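Malonyl-CoA decarboxylase (PDB 4KSA) probably catalyses the decarboxylation of malonyl-CoA to acetyl-CoA and carbon dioxide, and assembles from several copies of the same chain. Local coordinates at residues D159-H162 against L163-W167; Q152-H155 against V156-F160. One frame throughout, in Å; residues are numbered along the deposited sequence.

Contacts 1 and 2 are successive lengths of one helix, 154-167: 152-160 holds its N-terminal end and 159-167 runs to its C-terminal end, with Asp159 and Phe160 common to both. Their centres lie 11 Å apart. The magnesium ion belongs to contact 1, where His162 binds it together with His162 of the second subunit; the shared Asp159 has its side chain about 5 Å from that of His162 and about 9 Å from the ion. Both contacts also reach the second subunit, contact 1 through His162 and Ser166 and contact 2 through His155 and Asp158, while Phe160 and Val156 pack on helices of their own chain.

Contact 1 (D159-H162 against L163-W167); sequences DFVH and LFTSW. With MG (magnesium ion), chain E.
Phe160 and Phe164, one helical turn apart on helix 154-167, form an i to i+4 aromatic pair. The two side chains run side by side in the same direction, yet the rings are turned against each other: the edge of Phe160 is directed at the face of Phe164 in an offset edge-to-face stack, centroids 5.8 Å apart and planes at 73°. CD1 of Phe160 comes within 3.9 Å of CZ of Phe164. Large flat apolar side chains suit this buried side, where Phe160 packs on Leu136 and Met139 of helix 132-146 and Phe164 reaches Leu275 and Ile278. In place of Phe164, an alanine here would probably deprive the edge of Phe160 of the face it meets and leave a gap beside Leu275 and Ile278.

The backbone bonds are those of a regular alpha-helix: Phe164 N gives its hydrogen to Phe160 O at 2.8 Å, and Leu163 N to Asp159 O at 3.3 Å. Val161 O is gripped twice by Thr165, from N at 3.0 Å and from OG1 at 2.8 Å, the two donors approaching from opposite faces of the carbonyl plane. Threonine manages this because OG1 lies anti to its own carbonyl carbon (chi1 -73°), which swings the hydroxyl back over the preceding turn, so the hydroxyl of this exposed residue has a partner within its own helix.

The next polar side chains face the second subunit. Ser166 OG hydrogen-bonds to Ser166 OG of that chain, and Ser166 also packs on its Trp167, a small side chain that probably suits a close approach of the two subunits. The magnesium ion is bound by NE2 of His162 of the second subunit as well, so that it links the two chains. In His162 of this chain, CG anti to the backbone N (chi1 179°) puts the imidazole where NE2 can meet the ion, at 2.5 Å.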
loop_
_atom_site.group_PDB
_atom_site.type_symbol
_atom_site.label_atom_id
_atom_site.label_comp_id
_atom_site.label_asym_id
_atom_site.label_seq_id
_atom_site.Cartn_x
_atom_site.Cartn_y
_atom_site.Cartn_z
ATOM N N ASP A 159 -20.986 15.173 27.323
ATOM C CA ASP A 159 -21.049 13.760 26.988
ATOM C C ASP A 159 -20.392 13.496 25.639
ATOM O O ASP A 159 -19.767 12.450 25.436
ATOM C CB ASP A 159 -22.503 13.275 26.991
ATOM C CG ASP A 159 -23.056 13.124 28.398
ATOM O OD1 ASP A 159 -24.264 13.368 28.603
ATOM O OD2 ASP A 159 -22.272 12.753 29.301
ATOM N N PHE A 160 -20.527 14.449 24.723
ATOM C CA PHE A 160 -19.922 14.319 23.408
ATOM C C PHE A 160 -18.411 14.272 23.551
ATOM O O PHE A 160 -17.747 13.463 22.917
ATOM C CB PHE A 160 -20.315 15.502 22.514
ATOM C CG PHE A 160 -21.592 15.293 21.765
ATOM C CD1 PHE A 160 -21.608 14.550 20.599
ATOM C CD2 PHE A 160 -22.784 15.836 22.226
ATOM C CE1 PHE A 160 -22.790 14.350 19.892
ATOM C CE2 PHE A 160 -23.968 15.641 21.528
ATOM C CZ PHE A 160 -23.963 14.897 20.358
ATOM N N VAL A 161 -17.877 15.151 24.390
ATOM C CA VAL A 161 -16.444 15.221 24.613
ATOM C C VAL A 161 -15.919 13.924 25.235
ATOM O O VAL A 161 -14.840 13.465 24.881
ATOM C CB VAL A 161 -16.082 16.444 25.503
ATOM C CG1 VAL A 161 -14.589 16.452 25.838
ATOM C CG2 VAL A 161 -16.440 17.728 24.774
ATOM N N HIS A 162 -16.672 13.311 26.136
ATOM C CA HIS A 162 -16.193 12.074 26.727
ATOM C C HIS A 162 -16.032 10.986 25.660
ATOM O O HIS A 162 -15.040 10.265 25.655
ATOM C CB HIS A 162 -17.141 11.585 27.829
ATOM C CG HIS A 162 -16.714 10.292 28.463
ATOM N ND1 HIS A 162 -15.567 10.176 29.222
ATOM C CD2 HIS A 162 -17.259 9.052 28.416
ATOM C CE1 HIS A 162 -15.425 8.921 29.615
ATOM N NE2 HIS A 162 -16.438 8.220 29.138
ATOM N N LEU A 163 -16.999 10.871 24.758
ATOM C CA LEU A 163 -16.928 9.850 23.712
ATOM C C LEU A 163 -15.925 10.192 22.600
ATOM O O LEU A 163 -15.105 9.337 22.241
ATOM C CB LEU A 163 -18.323 9.590 23.129
ATOM C CG LEU A 163 -19.350 9.140 24.184
ATOM C CD1 LEU A 163 -20.770 9.234 23.640
ATOM C CD2 LEU A 163 -19.030 7.724 24.631
ATOM N N PHE A 164 -15.979 11.422 22.078
ATOM C CA PHE A 164 -15.060 11.882 21.031
ATOM C C PHE A 164 -13.616 11.716 21.490
ATOM O O PHE A 164 -12.740 11.308 20.717
ATOM C CB PHE A 164 -15.264 13.368 20.700
ATOM C CG PHE A 164 -16.425 13.649 19.804
ATOM C CD1 PHE A 164 -16.592 14.916 19.260
ATOM C CD2 PHE A 164 -17.372 12.661 19.524
ATOM C CE1 PHE A 164 -17.687 15.212 18.446
ATOM C CE2 PHE A 164 -18.475 12.932 18.715
ATOM C CZ PHE A 164 -18.632 14.220 18.172
ATOM N N THR A 165 -13.365 12.056 22.749
ATOM C CA THR A 165 -12.029 11.934 23.298
ATOM C C THR A 165 -11.558 10.493 23.179
ATOM O O THR A 165 -10.425 10.227 22.756
ATOM C CB THR A 165 -11.994 12.367 24.770
ATOM O OG1 THR A 165 -12.100 13.793 24.833
ATOM C CG2 THR A 165 -10.707 11.926 25.435
ATOM N N SER A 166 -12.433 9.557 23.535
ATOM C CA SER A 166 -12.068 8.159 23.455
ATOM C C SER A 166 -11.962 7.667 22.015
ATOM O O SER A 166 -11.162 6.782 21.721
ATOM C CB SER A 166 -13.069 7.302 24.206
ATOM O OG SER A 166 -12.614 5.962 24.214
ATOM N N TRP A 167 -12.751 8.236 21.112
ATOM C CA TRP A 167 -12.698 7.797 19.725
ATOM C C TRP A 167 -11.530 8.375 18.942
ATOM O O TRP A 167 -10.896 7.667 18.168
ATOM C CB TRP A 167 -13.979 8.157 18.976
ATOM C CG TRP A 167 -15.211 7.613 19.568
ATOM C CD1 TRP A 167 -15.309 6.659 20.531
ATOM C CD2 TRP A 167 -16.543 8.025 19.264
ATOM N NE1 TRP A 167 -16.625 6.454 20.854
ATOM C CE2 TRP A 167 -17.404 7.282 20.089
ATOM C CE3 TRP A 167 -17.093 8.954 18.367
ATOM C CZ2 TRP A 167 -18.793 7.442 20.055
ATOM C CZ3 TRP A 167 -18.463 9.115 18.331
ATOM C CH2 TRP A 167 -19.304 8.361 19.171
HETATM MG MG MG E . -16.896 5.996 30.083
#

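Contact 2 (Q152-H155 against V156-F160); sequences QLRH and VDDDF
At the N-terminal end of helix 154-167, Arg154 and Asp158 make an i to i+4 salt bridge, the two side chains crossing at a slant. Arg154 sets out with CG anti to its backbone N (chi1 -167°) and then bends at chi2, bringing one face of the guanidinium to Asp158 OD1. That oxygen sits over the face, offset toward its rim and 3.4 Å from NH1; the guanidinium and carboxylate planes are 70° apart. No N-H points at the oxygen, so the attraction is one of charge alone. The same OD1 is also bridged by Arg113 of the second subunit, so that one aspartate serves positive groups from both chains, and His155 packs against Glu106 of that subunit.

The backbone starts the helix with a bifurcated acceptor. Leu153 O takes Asp157 N, the i to i+4 donor, at 3.0 Å as a normal helical bond and Val156 N, the i to i+3 donor, also at 3.0 Å, from above the carbonyl plane rather than on a lone pair. Arg154 O then receives Asp158 N at 3.2 Å. Acidic residues suit this end, where the helix dipole would probably favour negative charge.

The apolar side is made by Leu153 and Val156, both buried, which lie side by side with CD2 of the leucine 4.1 Å from CG2 of the valine. The start of the helix is set among three neighbouring helices: Val156 packs on Leu81 and Ala82 of helix 71-83 and on Arg119 of helix 118-126, while on helix 132-146 Leu153 meets Arg146 and Asp157 pairs with Arg140.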
loop_
_atom_site.group_PDB
_atom_site.type_symbol
_atom_site.label_atom_id
_atom_site.label_comp_id
_atom_site.label_asym_id
_atom_site.label_seq_id
_atom_site.Cartn_x
_atom_site.Cartn_y
_atom_site.Cartn_z
ATOM N N GLN A 152 -28.389 24.960 28.854
ATOM C CA GLN A 152 -28.596 23.607 29.370
ATOM C C GLN A 152 -27.931 22.549 28.515
ATOM O O GLN A 152 -27.665 21.443 28.988
ATOM C CB GLN A 152 -30.091 23.277 29.499
ATOM C CG GLN A 152 -31.036 24.389 29.033
ATOM C CD GLN A 152 -31.218 24.440 27.523
ATOM O OE1 GLN A 152 -31.165 25.509 26.925
ATOM N NE2 GLN A 152 -31.453 23.281 26.907
ATOM N N LEU A 153 -27.670 22.889 27.257
ATOM C CA LEU A 153 -27.031 21.971 26.326
ATOM C C LEU A 153 -25.551 21.775 26.663
ATOM O O LEU A 153 -24.871 20.972 26.036
ATOM C CB LEU A 153 -27.151 22.495 24.893
ATOM C CG LEU A 153 -28.548 22.559 24.284
ATOM C CD1 LEU A 153 -28.457 23.132 22.878
ATOM C CD2 LEU A 153 -29.173 21.168 24.267
ATOM N N ARG A 154 -25.048 22.511 27.647
ATOM C CA ARG A 154 -23.653 22.386 28.020
ATOM C C ARG A 154 -23.370 20.983 28.553
ATOM O O ARG A 154 -22.283 20.435 28.361
ATOM C CB ARG A 154 -23.302 23.442 29.068
ATOM C CG ARG A 154 -21.812 23.621 29.297
ATOM C CD ARG A 154 -21.326 22.769 30.457
ATOM N NE ARG A 154 -19.872 22.802 30.584
ATOM C CZ ARG A 154 -19.205 22.449 31.679
ATOM N NH1 ARG A 154 -19.862 22.032 32.759
ATOM N NH2 ARG A 154 -17.878 22.519 31.695
ATOM N N HIS A 155 -24.366 20.392 29.201
ATOM C CA HIS A 155 -24.205 19.064 29.766
ATOM C C HIS A 155 -24.383 17.991 28.713
ATOM O O HIS A 155 -24.167 16.802 28.963
ATOM C CB HIS A 155 -25.154 18.897 30.960
ATOM C CG HIS A 155 -24.936 19.936 32.014
ATOM N ND1 HIS A 155 -25.728 21.059 32.128
ATOM C CD2 HIS A 155 -23.915 20.107 32.890
ATOM C CE1 HIS A 155 -25.202 21.879 33.020
ATOM N NE2 HIS A 155 -24.101 21.326 33.496
ATOM N N VAL A 156 -24.774 18.417 27.522
ATOM C CA VAL A 156 -24.903 17.493 26.415
ATOM C C VAL A 156 -23.516 17.486 25.785
ATOM O O VAL A 156 -22.994 16.444 25.403
ATOM C CB VAL A 156 -25.917 17.979 25.377
ATOM C CG1 VAL A 156 -25.780 17.154 24.092
ATOM C CG2 VAL A 156 -27.328 17.872 25.947
ATOM N N ASP A 157 -22.910 18.664 25.709
ATOM C CA ASP A 157 -21.596 18.784 25.126
ATOM C C ASP A 157 -20.573 17.982 25.921
ATOM O O ASP A 157 -19.626 17.436 25.352
ATOM C CB ASP A 157 -21.155 20.237 25.078
ATOM C CG ASP A 157 -19.770 20.391 24.490
ATOM O OD1 ASP A 157 -18.872 20.971 25.157
ATOM O OD2 ASP A 157 -19.576 19.911 23.357
ATOM N N ASP A 158 -20.761 17.914 27.233
ATOM C CA ASP A 158 -19.830 17.178 28.073
ATOM C C ASP A 158 -19.842 15.691 27.745
ATOM O O ASP A 158 -18.818 15.018 27.867
ATOM C CB ASP A 158 -20.141 17.388 29.561
ATOM C CG ASP A 158 -19.689 18.751 30.079
ATOM O OD1 ASP A 158 -19.822 18.985 31.302
ATOM O OD2 ASP A 158 -19.209 19.586 29.279
ATOM N N ASP A 159 -20.986 15.173 27.323
ATOM C CA ASP A 159 -21.049 13.760 26.988
ATOM C C ASP A 159 -20.392 13.496 25.639
ATOM O O ASP A 159 -19.767 12.450 25.436
ATOM C CB ASP A 159 -22.503 13.275 26.991
ATOM C CG ASP A 159 -23.056 13.124 28.398
ATOM O OD1 ASP A 159 -24.264 13.368 28.603
ATOM O OD2 ASP A 159 -22.272 12.753 29.301
ATOM N N PHE A 160 -20.527 14.449 24.723
ATOM C CA PHE A 160 -19.922 14.319 23.408
ATOM C C PHE A 160 -18.411 14.272 23.551
ATOM O O PHE A 160 -17.747 13.463 22.917
ATOM C CB PHE A 160 -20.315 15.502 22.514
ATOM C CG PHE A 160 -21.592 15.293 21.765
ATOM C CD1 PHE A 160 -21.608 14.550 20.599
ATOM C CD2 PHE A 160 -22.784 15.836 22.226
ATOM C CE1 PHE A 160 -22.790 14.350 19.892
ATOM C CE2 PHE A 160 -23.968 15.641 21.528
ATOM C CZ PHE A 160 -23.963 14.897 20.358
#